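Side-chain contacts in D-glycero-D-manno-heptose 1-phosphate kinase (Bacteroides thetaiotaomicron, PDB 3K85), which probably transfers a phosphate group from ATP to a sugar phosphate substrate, as a member of the GHMP kinase family: residues E313-V316 with R317-N321; K82-Y85 with N86-R90; V21-Y24 with S25-G29; I55-Y58 with D59-C62. All blocks are in the same frame, centred on the assembly; numbering follows the deposited sequence.

Contact 1 (E313-V316 with R317-N321); sequences EEVV and RALNN
R317 N, A318 N, L319 N and N320 N each donate four residues back, to E313 O, E314 O, V315 O and V316 O, with N-to-O lengths of 2.8 to 3.1 Å. This unbroken run of i to i+4 bonds identifies alpha-helix across the join. The bond from L319 N to V315 O is almost straight, at 176°. Among the side chains, E313 has CG trans to its backbone N (chi1 176°) and then bends at chi2, which folds its carboxylate back across the extended arm of R317. E313 OE2 stands 3.6 Å from R317 NE, a long salt bridge; because the oxygen lies well out of the guanidinium plane, the attraction is one of charge, with no N-H aimed at it. A water bridges the other acid: it donates to E314 OE1 over 3.1 Å and accepts weakly from R317 NH1. On the buried side, V315 and L319 point the same way, V315 CG1 lying 4.1 Å from L319 CD1, and they rest on V200 and Y202 of strand 199-202. Charged residues outside and aliphatic ones inside make helix 309-320 an amphipathic helix packed against a beta strand.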
loop_
_atom_site.group_PDB
_atom_site.type_symbol
_atom_site.label_atom_id
_atom_site.label_comp_id
_atom_site.label_asym_id
_atom_site.label_seq_id
_atom_site.Cartn_x
_atom_site.Cartn_y
_atom_site.Cartn_z
ATOM N N GLU A 313 -23.273 -18.891 1.868
ATOM C CA GLU A 313 -23.872 -19.899 0.990
ATOM C C GLU A 313 -25.396 -19.780 0.897
ATOM O O GLU A 313 -25.981 -19.980 -0.173
ATOM C CB GLU A 313 -23.493 -21.316 1.442
ATOM C CG GLU A 313 -24.167 -22.420 0.634
ATOM C CD GLU A 313 -23.798 -22.414 -0.847
ATOM O OE1 GLU A 313 -23.802 -21.333 -1.467
ATOM O OE2 GLU A 313 -23.516 -23.501 -1.398
ATOM N N GLU A 314 -26.029 -19.463 2.021
ATOM C CA GLU A 314 -27.474 -19.305 2.062
ATOM C C GLU A 314 -27.819 -18.144 1.137
ATOM O O GLU A 314 -28.563 -18.310 0.171
ATOM C CB GLU A 314 -27.926 -19.004 3.490
ATOM C CG GLU A 314 -29.047 -19.904 4.003
ATOM C CD GLU A 314 -28.771 -21.391 3.798
ATOM O OE1 GLU A 314 -28.992 -21.898 2.678
ATOM O OE2 GLU A 314 -28.324 -22.055 4.757
ATOM N N VAL A 315 -27.260 -16.974 1.429
ATOM C CA VAL A 315 -27.494 -15.794 0.610
ATOM C C VAL A 315 -27.320 -16.128 -0.872
ATOM O O VAL A 315 -28.196 -15.845 -1.691
ATOM C CB VAL A 315 -26.513 -14.653 0.993
ATOM C CG1 VAL A 315 -26.633 -13.498 0.007
ATOM C CG2 VAL A 315 -26.811 -14.163 2.408
ATOM N N VAL A 316 -26.189 -16.737 -1.213
ATOM C CA VAL A 316 -25.924 -17.086 -2.599
ATOM C C VAL A 316 -26.969 -18.016 -3.185
ATOM O O VAL A 316 -27.368 -17.847 -4.333
ATOM C CB VAL A 316 -24.530 -17.730 -2.762
ATOM C CG1 VAL A 316 -24.424 -18.432 -4.107
ATOM C CG2 VAL A 316 -23.460 -16.654 -2.675
ATOM N N ARG A 317 -27.421 -18.994 -2.409
ATOM C CA ARG A 317 -28.422 -19.935 -2.909
ATOM C C ARG A 317 -29.774 -19.280 -3.179
ATOM O O ARG A 317 -30.415 -19.548 -4.197
ATOM C CB ARG A 317 -28.603 -21.098 -1.930
ATOM C CG ARG A 317 -27.595 -22.213 -2.127
ATOM C CD ARG A 317 -27.780 -23.314 -1.102
ATOM N NE ARG A 317 -26.987 -24.498 -1.424
ATOM C CZ ARG A 317 -26.991 -25.615 -0.706
ATOM N NH1 ARG A 317 -27.748 -25.699 0.381
ATOM N NH2 ARG A 317 -26.240 -26.645 -1.071
ATOM N N ALA A 318 -30.196 -18.419 -2.259
ATOM C CA ALA A 318 -31.465 -17.723 -2.380
ATOM C C ALA A 318 -31.478 -16.824 -3.607
ATOM O O ALA A 318 -32.392 -16.910 -4.428
ATOM C CB ALA A 318 -31.723 -16.908 -1.130
ATOM N N LEU A 319 -30.464 -15.969 -3.733
ATOM C CA LEU A 319 -30.380 -15.055 -4.867
ATOM C C LEU A 319 -30.350 -15.774 -6.218
ATOM O O LEU A 319 -31.020 -15.344 -7.161
ATOM C CB LEU A 319 -29.152 -14.139 -4.743
ATOM C CG LEU A 319 -29.146 -13.080 -3.630
ATOM C CD1 LEU A 319 -27.843 -12.295 -3.672
ATOM C CD2 LEU A 319 -30.331 -12.138 -3.791
ATOM N N ASN A 320 -29.581 -16.858 -6.320
ATOM C CA ASN A 320 -29.503 -17.598 -7.580
ATOM C C ASN A 320 -30.867 -18.168 -7.949
ATOM O O ASN A 320 -31.111 -18.527 -9.104
ATOM C CB ASN A 320 -28.473 -18.729 -7.499
ATOM C CG ASN A 320 -27.043 -18.234 -7.653
ATOM O OD1 ASN A 320 -26.512 -17.557 -6.778
ATOM N ND2 ASN A 320 -26.417 -18.566 -8.774
ATOM N N ASN A 321 -31.752 -18.255 -6.958
ATOM C CA ASN A 321 -33.099 -18.755 -7.191
ATOM C C ASN A 321 -33.958 -17.632 -7.750
ATOM O O ASN A 321 -35.153 -17.807 -7.979
ATOM C CB ASN A 321 -33.727 -19.292 -5.900
ATOM C CG ASN A 321 -33.464 -20.776 -5.698
ATOM O OD1 ASN A 321 -33.559 -21.569 -6.639
ATOM N ND2 ASN A 321 -33.148 -21.161 -4.465
HETATM O O HOH W 1 -30.430 -24.554 1.987
#

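Contact 2 (K82-Y85 with N86-R90); sequences KGVY and NRIIR
K82 O receives the backbone N-H of N86 over 2.8 Å, with an N-H...O angle of 159°. N86 ND2 lies 3.1 Å from the same K82 O, but at an angle too poor for a bond; the carboxamide is satisfied outside the two segments, OD1 by the backbone N of L72, and ND2 is also bonded. The next carbonyls are met in turn, G83 O by R87 N, V84 O by I88 N, and Y85 O by I89 N at 3.0 Å. They build the middle of helix 79-91 in the N-terminal GHMP kinase region, where V84 CG1 and I88 CG1 run alongside each other 4.2 Å apart, facing helix 115-131. The ring of Y85 leaves on the side away from its backbone N (chi1 174°), which brings it toward I89. I89 CG1 then sits over the ring face in a CH-pi contact, 3.6 Å from the centroid of the Y85 ring, and I89 CD1 continues to within 3.5 Å of Y85 OH. That buried hydroxyl is gripped by two bonds, to M69 O and K97 N, while K82 NZ is satisfied by a salt bridge to D75 and by E77 O and Y66 OH. A phenylalanine in place of Y85 would lack the hydroxyl and would probably leave M69 O and K97 N without their shared mate. R87 forms salt bridges to D91 through NH1 and to E146 through NH2.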
loop_
_atom_site.group_PDB
_atom_site.type_symbol
_atom_site.label_atom_id
_atom_site.label_comp_id
_atom_site.label_asym_id
_atom_site.label_seq_id
_atom_site.Cartn_x
_atom_site.Cartn_y
_atom_site.Cartn_z
ATOM N N LYS A 82 -10.212 1.600 -32.220
ATOM C CA LYS A 82 -9.907 2.682 -33.145
ATOM C C LYS A 82 -9.394 3.910 -32.384
ATOM O O LYS A 82 -8.412 4.535 -32.788
ATOM C CB LYS A 82 -11.157 3.005 -33.969
ATOM C CG LYS A 82 -11.540 1.862 -34.913
ATOM C CD LYS A 82 -12.889 2.079 -35.579
ATOM C CE LYS A 82 -13.213 0.936 -36.530
ATOM N NZ LYS A 82 -14.564 1.097 -37.129
ATOM N N GLY A 83 -10.053 4.246 -31.280
ATOM C CA GLY A 83 -9.605 5.379 -30.483
ATOM C C GLY A 83 -8.155 5.214 -30.017
ATOM O O GLY A 83 -7.324 6.117 -30.175
ATOM N N VAL A 84 -7.839 4.053 -29.452
ATOM C CA VAL A 84 -6.492 3.802 -28.974
ATOM C C VAL A 84 -5.506 3.831 -30.120
ATOM O O VAL A 84 -4.493 4.524 -30.059
ATOM C CB VAL A 84 -6.390 2.444 -28.264
ATOM C CG1 VAL A 84 -4.959 2.210 -27.804
ATOM C CG2 VAL A 84 -7.346 2.408 -27.077
ATOM N N TYR A 85 -5.797 3.071 -31.168
ATOM C CA TYR A 85 -4.915 3.035 -32.322
ATOM C C TYR A 85 -4.651 4.436 -32.890
ATOM O O TYR A 85 -3.514 4.768 -33.236
ATOM C CB TYR A 85 -5.511 2.160 -33.419
ATOM C CG TYR A 85 -4.704 2.199 -34.687
ATOM C CD1 TYR A 85 -3.486 1.536 -34.772
ATOM C CD2 TYR A 85 -5.122 2.959 -35.785
ATOM C CE1 TYR A 85 -2.695 1.628 -35.910
ATOM C CE2 TYR A 85 -4.337 3.058 -36.932
ATOM C CZ TYR A 85 -3.125 2.394 -36.985
ATOM O OH TYR A 85 -2.311 2.509 -38.089
ATOM N N ASN A 86 -5.691 5.260 -32.994
ATOM C CA ASN A 86 -5.512 6.606 -33.543
ATOM C C ASN A 86 -4.618 7.466 -32.646
ATOM O O ASN A 86 -3.633 8.072 -33.111
ATOM C CB ASN A 86 -6.871 7.294 -33.749
ATOM C CG ASN A 86 -7.683 6.667 -34.883
ATOM O OD1 ASN A 86 -7.124 6.099 -35.824
ATOM N ND2 ASN A 86 -9.000 6.783 -34.801
ATOM N N ARG A 87 -4.969 7.495 -31.361
ATOM C CA ARG A 87 -4.243 8.254 -30.354
ATOM C C ARG A 87 -2.761 7.899 -30.340
ATOM O O ARG A 87 -1.918 8.791 -30.247
ATOM C CB ARG A 87 -4.844 7.985 -28.973
ATOM C CG ARG A 87 -4.532 9.044 -27.923
ATOM C CD ARG A 87 -5.348 10.312 -28.163
ATOM N NE ARG A 87 -5.450 11.118 -26.950
ATOM C CZ ARG A 87 -4.420 11.739 -26.398
ATOM N NH1 ARG A 87 -3.224 11.649 -26.968
ATOM N NH2 ARG A 87 -4.576 12.421 -25.268
ATOM N N ILE A 88 -2.444 6.604 -30.429
ATOM C CA ILE A 88 -1.050 6.151 -30.419
ATOM C C ILE A 88 -0.339 6.545 -31.710
ATOM O O ILE A 88 0.851 6.885 -31.700
ATOM C CB ILE A 88 -0.918 4.585 -30.227
ATOM C CG1 ILE A 88 -1.425 4.157 -28.843
ATOM C CG2 ILE A 88 0.543 4.161 -30.342
ATOM C CD1 ILE A 88 -0.713 4.845 -27.694
ATOM N N ILE A 89 -1.055 6.485 -32.830
ATOM C CA ILE A 89 -0.441 6.871 -34.106
ATOM C C ILE A 89 -0.093 8.357 -34.066
ATOM O O ILE A 89 0.974 8.754 -34.529
ATOM C CB ILE A 89 -1.378 6.612 -35.319
ATOM C CG1 ILE A 89 -1.621 5.108 -35.485
ATOM C CG2 ILE A 89 -0.743 7.174 -36.598
ATOM C CD1 ILE A 89 -0.375 4.318 -35.847
ATOM N N ARG A 90 -0.992 9.163 -33.498
ATOM C CA ARG A 90 -0.777 10.600 -33.390
ATOM C C ARG A 90 0.316 10.972 -32.395
ATOM O O ARG A 90 1.320 11.586 -32.761
ATOM C CB ARG A 90 -2.064 11.314 -32.972
ATOM C CG ARG A 90 -3.153 11.288 -34.010
ATOM C CD ARG A 90 -4.036 12.496 -33.840
ATOM N NE ARG A 90 -4.714 12.505 -32.553
ATOM C CZ ARG A 90 -5.738 11.715 -32.248
ATOM N NH1 ARG A 90 -6.202 10.851 -33.147
ATOM N NH2 ARG A 90 -6.303 11.799 -31.049
#

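Contact 3 (V21-Y24 with S25-G29); sequences VSPY and SDIYG
Y24 and Y28, one helical turn apart, meet through their rings, a contact best traced outward along Y24. Its CB lies 3.2 Å from S25 N. CG, swung to the far side of CB from the backbone N (chi1 -176°), touches both S25 N and Y28 CD2, and the ring passes under Y28, whose CD2 hangs over one face toward the rim: Y24 CD1 is 3.4 Å and Y24 CE1 3.3 Å from Y28 CD2. Along the other flank Y24 CD2 faces S25 N at 3.6 Å, and Y24 CE2 comes within 3.6 Å of G29 O. Farther out, Y24 CZ lies 3.8 Å from Y28 CB, which makes a CH-pi contact over the same ring. The ring planes are inclined at 35°, an oblique pairing. At the tip, Y24 OH is bonded to H233 ND1. An alanine at Y24 would remove the ring, and Y28 CD2 and CB would probably lose their support while H233 ND1 lost its hydroxyl partner. At the start of the turn, S22 OG donates to D26 OD2 at 2.6 Å, from above the carboxylate plane, and K158 NZ bonds to both S22 OG and S25 OG. The backbone closes with S25 N to V21 O, I27 N to P23 O, Y28 N to Y24 O and, weakly, G29 N to Y24 O. The result is a short, roughly one-turn helix joining strands 4-15 and 30-37.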
loop_
_atom_site.group_PDB
_atom_site.type_symbol
_atom_site.label_atom_id
_atom_site.label_comp_id
_atom_site.label_asym_id
_atom_site.label_seq_id
_atom_site.Cartn_x
_atom_site.Cartn_y
_atom_site.Cartn_z
ATOM N N VAL A 21 -15.938 12.239 -10.056
ATOM C CA VAL A 21 -16.504 12.893 -11.226
ATOM C C VAL A 21 -16.387 14.407 -11.204
ATOM O O VAL A 21 -16.614 15.042 -10.172
ATOM C CB VAL A 21 -17.995 12.542 -11.364
ATOM C CG1 VAL A 21 -18.592 13.258 -12.562
ATOM C CG2 VAL A 21 -18.164 11.028 -11.484
ATOM N N SER A 22 -16.032 14.989 -12.343
ATOM C CA SER A 22 -15.934 16.442 -12.451
ATOM C C SER A 22 -17.353 16.979 -12.670
ATOM O O SER A 22 -18.205 16.290 -13.230
ATOM C CB SER A 22 -15.045 16.853 -13.635
ATOM O OG SER A 22 -13.694 16.469 -13.443
ATOM N N PRO A 23 -17.617 18.222 -12.240
ATOM C CA PRO A 23 -16.652 19.104 -11.578
ATOM C C PRO A 23 -16.461 18.831 -10.090
ATOM O O PRO A 23 -15.542 19.372 -9.483
ATOM C CB PRO A 23 -17.240 20.488 -11.820
ATOM C CG PRO A 23 -18.716 20.213 -11.683
ATOM C CD PRO A 23 -18.886 18.932 -12.493
ATOM N N TYR A 24 -17.314 17.999 -9.498
ATOM C CA TYR A 24 -17.189 17.734 -8.066
ATOM C C TYR A 24 -15.763 17.403 -7.617
ATOM O O TYR A 24 -15.318 17.893 -6.580
ATOM C CB TYR A 24 -18.123 16.607 -7.607
ATOM C CG TYR A 24 -18.063 16.409 -6.100
ATOM C CD1 TYR A 24 -19.010 16.996 -5.254
ATOM C CD2 TYR A 24 -16.999 15.720 -5.511
ATOM C CE1 TYR A 24 -18.892 16.908 -3.864
ATOM C CE2 TYR A 24 -16.869 15.627 -4.131
ATOM C CZ TYR A 24 -17.817 16.224 -3.312
ATOM O OH TYR A 24 -17.674 16.130 -1.944
ATOM N N SER A 25 -15.045 16.574 -8.372
ATOM C CA SER A 25 -13.684 16.234 -7.975
ATOM C C SER A 25 -12.772 17.457 -8.011
ATOM O O SER A 25 -11.893 17.616 -7.164
ATOM C CB SER A 25 -13.105 15.129 -8.878
ATOM O OG SER A 25 -12.789 15.592 -10.178
ATOM N N ASP A 26 -13.001 18.332 -8.986
ATOM C CA ASP A 26 -12.184 19.526 -9.152
ATOM C C ASP A 26 -12.476 20.649 -8.154
ATOM O O ASP A 26 -11.578 21.395 -7.756
ATOM C CB ASP A 26 -12.333 20.039 -10.586
ATOM C CG ASP A 26 -11.982 18.984 -11.612
ATOM O OD1 ASP A 26 -10.909 18.360 -11.460
ATOM O OD2 ASP A 26 -12.767 18.771 -12.566
ATOM N N ILE A 27 -13.727 20.760 -7.734
ATOM C CA ILE A 27 -14.109 21.792 -6.784
ATOM C C ILE A 27 -13.830 21.417 -5.327
ATOM O O ILE A 27 -13.179 22.165 -4.599
ATOM C CB ILE A 27 -15.609 22.130 -6.938
ATOM C CG1 ILE A 27 -15.859 22.696 -8.337
ATOM C CG2 ILE A 27 -16.052 23.111 -5.846
ATOM C CD1 ILE A 27 -17.335 22.712 -8.734
ATOM N N TYR A 28 -14.315 20.255 -4.907
ATOM C CA TYR A 28 -14.151 19.816 -3.526
ATOM C C TYR A 28 -13.030 18.808 -3.318
ATOM O O TYR A 28 -12.468 18.713 -2.222
ATOM C CB TYR A 28 -15.462 19.203 -3.031
ATOM C CG TYR A 28 -16.664 20.094 -3.234
ATOM C CD1 TYR A 28 -16.955 21.134 -2.344
ATOM C CD2 TYR A 28 -17.514 19.900 -4.319
ATOM C CE1 TYR A 28 -18.072 21.957 -2.532
ATOM C CE2 TYR A 28 -18.630 20.711 -4.522
ATOM C CZ TYR A 28 -18.908 21.740 -3.627
ATOM O OH TYR A 28 -20.019 22.542 -3.844
ATOM N N GLY A 29 -12.719 18.055 -4.373
ATOM C CA GLY A 29 -11.688 17.035 -4.292
ATOM C C GLY A 29 -12.363 15.691 -4.098
ATOM O O GLY A 29 -13.366 15.593 -3.386
#

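Contact 4 (I55-Y58 with D59-C62); sequences INAY and DAQC
A beta hairpin turns here with a G1 bulge, linking strand 52-57 to strand 62-67: Q61 and C62 both stand opposite A57. The evidence is in the backbone. A57 N donates to C62 O over 2.9 Å, nearly in line with the carbonyl, and C62 N returns a bond of 3.1 Å to A57 O, which makes A57 and C62 an antiparallel hydrogen-bonded pair. Their side chains share one face of the sheet. Q61 takes up the left-handed conformation (phi 52°) expected at the first bulge position, where glycine is common.

Inside the turn, D59 has its CG wedged between the backbone N and the carbonyl carbon (chi1 55°). This folds the carboxylate back over the strand end, D59 OD1 lying 3.5 Å from A57 CB. The same methyl is met by another from the loop, A57 CB to A60 CB being 4.0 Å. Farther down the strand I55 CG2 approaches C62 SG at 4.3 Å, a loose apolar contact, and I55 and A57 both touch I81 of helix 79-91. On the strand's other face, N56 ND2 gives a hydrogen bond to Y58 OH, 2.9 Å long and 157° at the hydrogen. The hydroxyl lies in the amide plane of N56, so the bond helps to hold the amide's rotation and ties the exposed ring of Y58, just past the strand end, back to N56; Y58 also touches Y104 of strand 99-105. A tight four-residue loop closed by the A57-C62 pair, with left-handed Q61 at the first bulge position, marks a G1-bulged beta hairpin, here part of the large mixed sheet.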
loop_
_atom_site.group_PDB
_atom_site.type_symbol
_atom_site.label_atom_id
_atom_site.label_comp_id
_atom_site.label_asym_id
_atom_site.label_seq_id
_atom_site.Cartn_x
_atom_site.Cartn_y
_atom_site.Cartn_z
ATOM N N ILE A 55 -9.737 -6.512 -37.253
ATOM C CA ILE A 55 -10.315 -6.375 -35.923
ATOM C C ILE A 55 -11.340 -7.467 -35.576
ATOM O O ILE A 55 -12.351 -7.632 -36.259
ATOM C CB ILE A 55 -10.979 -4.996 -35.781
ATOM C CG1 ILE A 55 -9.894 -3.913 -35.798
ATOM C CG2 ILE A 55 -11.823 -4.941 -34.520
ATOM C CD1 ILE A 55 -10.432 -2.498 -35.842
ATOM N N ASN A 56 -11.066 -8.217 -34.514
ATOM C CA ASN A 56 -11.975 -9.262 -34.067
ATOM C C ASN A 56 -12.271 -8.998 -32.589
ATOM O O ASN A 56 -11.646 -9.580 -31.705
ATOM C CB ASN A 56 -11.336 -10.639 -34.275
ATOM C CG ASN A 56 -12.245 -11.771 -33.842
ATOM O OD1 ASN A 56 -13.451 -11.587 -33.694
ATOM N ND2 ASN A 56 -11.673 -12.953 -33.640
ATOM N N ALA A 57 -13.222 -8.101 -32.337
ATOM C CA ALA A 57 -13.597 -7.711 -30.986
ATOM C C ALA A 57 -14.935 -8.273 -30.512
ATOM O O ALA A 57 -15.993 -7.721 -30.799
ATOM C CB ALA A 57 -13.618 -6.194 -30.891
ATOM N N TYR A 58 -14.877 -9.361 -29.758
ATOM C CA TYR A 58 -16.079 -9.989 -29.239
ATOM C C TYR A 58 -16.857 -9.050 -28.311
ATOM O O TYR A 58 -18.070 -9.206 -28.128
ATOM C CB TYR A 58 -15.697 -11.283 -28.502
ATOM C CG TYR A 58 -15.032 -12.298 -29.408
ATOM C CD1 TYR A 58 -15.771 -13.315 -30.016
ATOM C CD2 TYR A 58 -13.683 -12.192 -29.723
ATOM C CE1 TYR A 58 -15.175 -14.200 -30.918
ATOM C CE2 TYR A 58 -13.080 -13.060 -30.622
ATOM C CZ TYR A 58 -13.830 -14.063 -31.219
ATOM O OH TYR A 58 -13.230 -14.904 -32.134
ATOM N N ASP A 59 -16.164 -8.071 -27.733
ATOM C CA ASP A 59 -16.794 -7.127 -26.813
ATOM C C ASP A 59 -17.541 -6.021 -27.542
ATOM O O ASP A 59 -18.614 -5.608 -27.118
ATOM C CB ASP A 59 -15.744 -6.512 -25.876
ATOM C CG ASP A 59 -14.611 -5.858 -26.627
ATOM O OD1 ASP A 59 -14.000 -6.557 -27.454
ATOM O OD2 ASP A 59 -14.331 -4.659 -26.396
ATOM N N ALA A 60 -16.966 -5.532 -28.631
ATOM C CA ALA A 60 -17.612 -4.485 -29.414
ATOM C C ALA A 60 -18.489 -5.145 -30.475
ATOM O O ALA A 60 -19.128 -4.468 -31.283
ATOM C CB ALA A 60 -16.564 -3.599 -30.073
ATOM N N GLN A 61 -18.510 -6.475 -30.458
ATOM C CA GLN A 61 -19.299 -7.259 -31.401
ATOM C C GLN A 61 -19.000 -6.839 -32.834
ATOM O O GLN A 61 -19.909 -6.584 -33.622
ATOM C CB GLN A 61 -20.790 -7.091 -31.091
ATOM C CG GLN A 61 -21.250 -7.854 -29.852
ATOM C CD GLN A 61 -22.559 -7.331 -29.295
ATOM O OE1 GLN A 61 -23.183 -7.958 -28.438
ATOM N NE2 GLN A 61 -22.979 -6.164 -29.772
ATOM N N CYS A 62 -17.716 -6.777 -33.163
ATOM C CA CYS A 62 -17.285 -6.381 -34.489
ATOM C C CYS A 62 -16.201 -7.286 -35.028
ATOM O O CYS A 62 -15.316 -7.714 -34.293
ATOM C CB CYS A 62 -16.755 -4.948 -34.465
ATOM S SG CYS A 62 -15.823 -4.488 -35.958
#

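How the contacts relate
From the N terminus the order is contact 3, contact 4, contact 2 and contact 1, and all four are strictly in series, with none nested or crossing. Contact 3 forms a turn between strands 4-15 and 30-37, and contact 4 closes the hairpin between strands 52-57 and 62-67. Contact 2 lies within helix 79-91; it comes nearest to contact 4, about 4 Å between nearest atoms and 17 Å between centres, and I81 of that helix packs on the hairpin. Contact 1, in helix 309-320, serves the separate three-stranded sheet, its centre 45 Å from that of contact 2 and on the opposite side of the chain's centre.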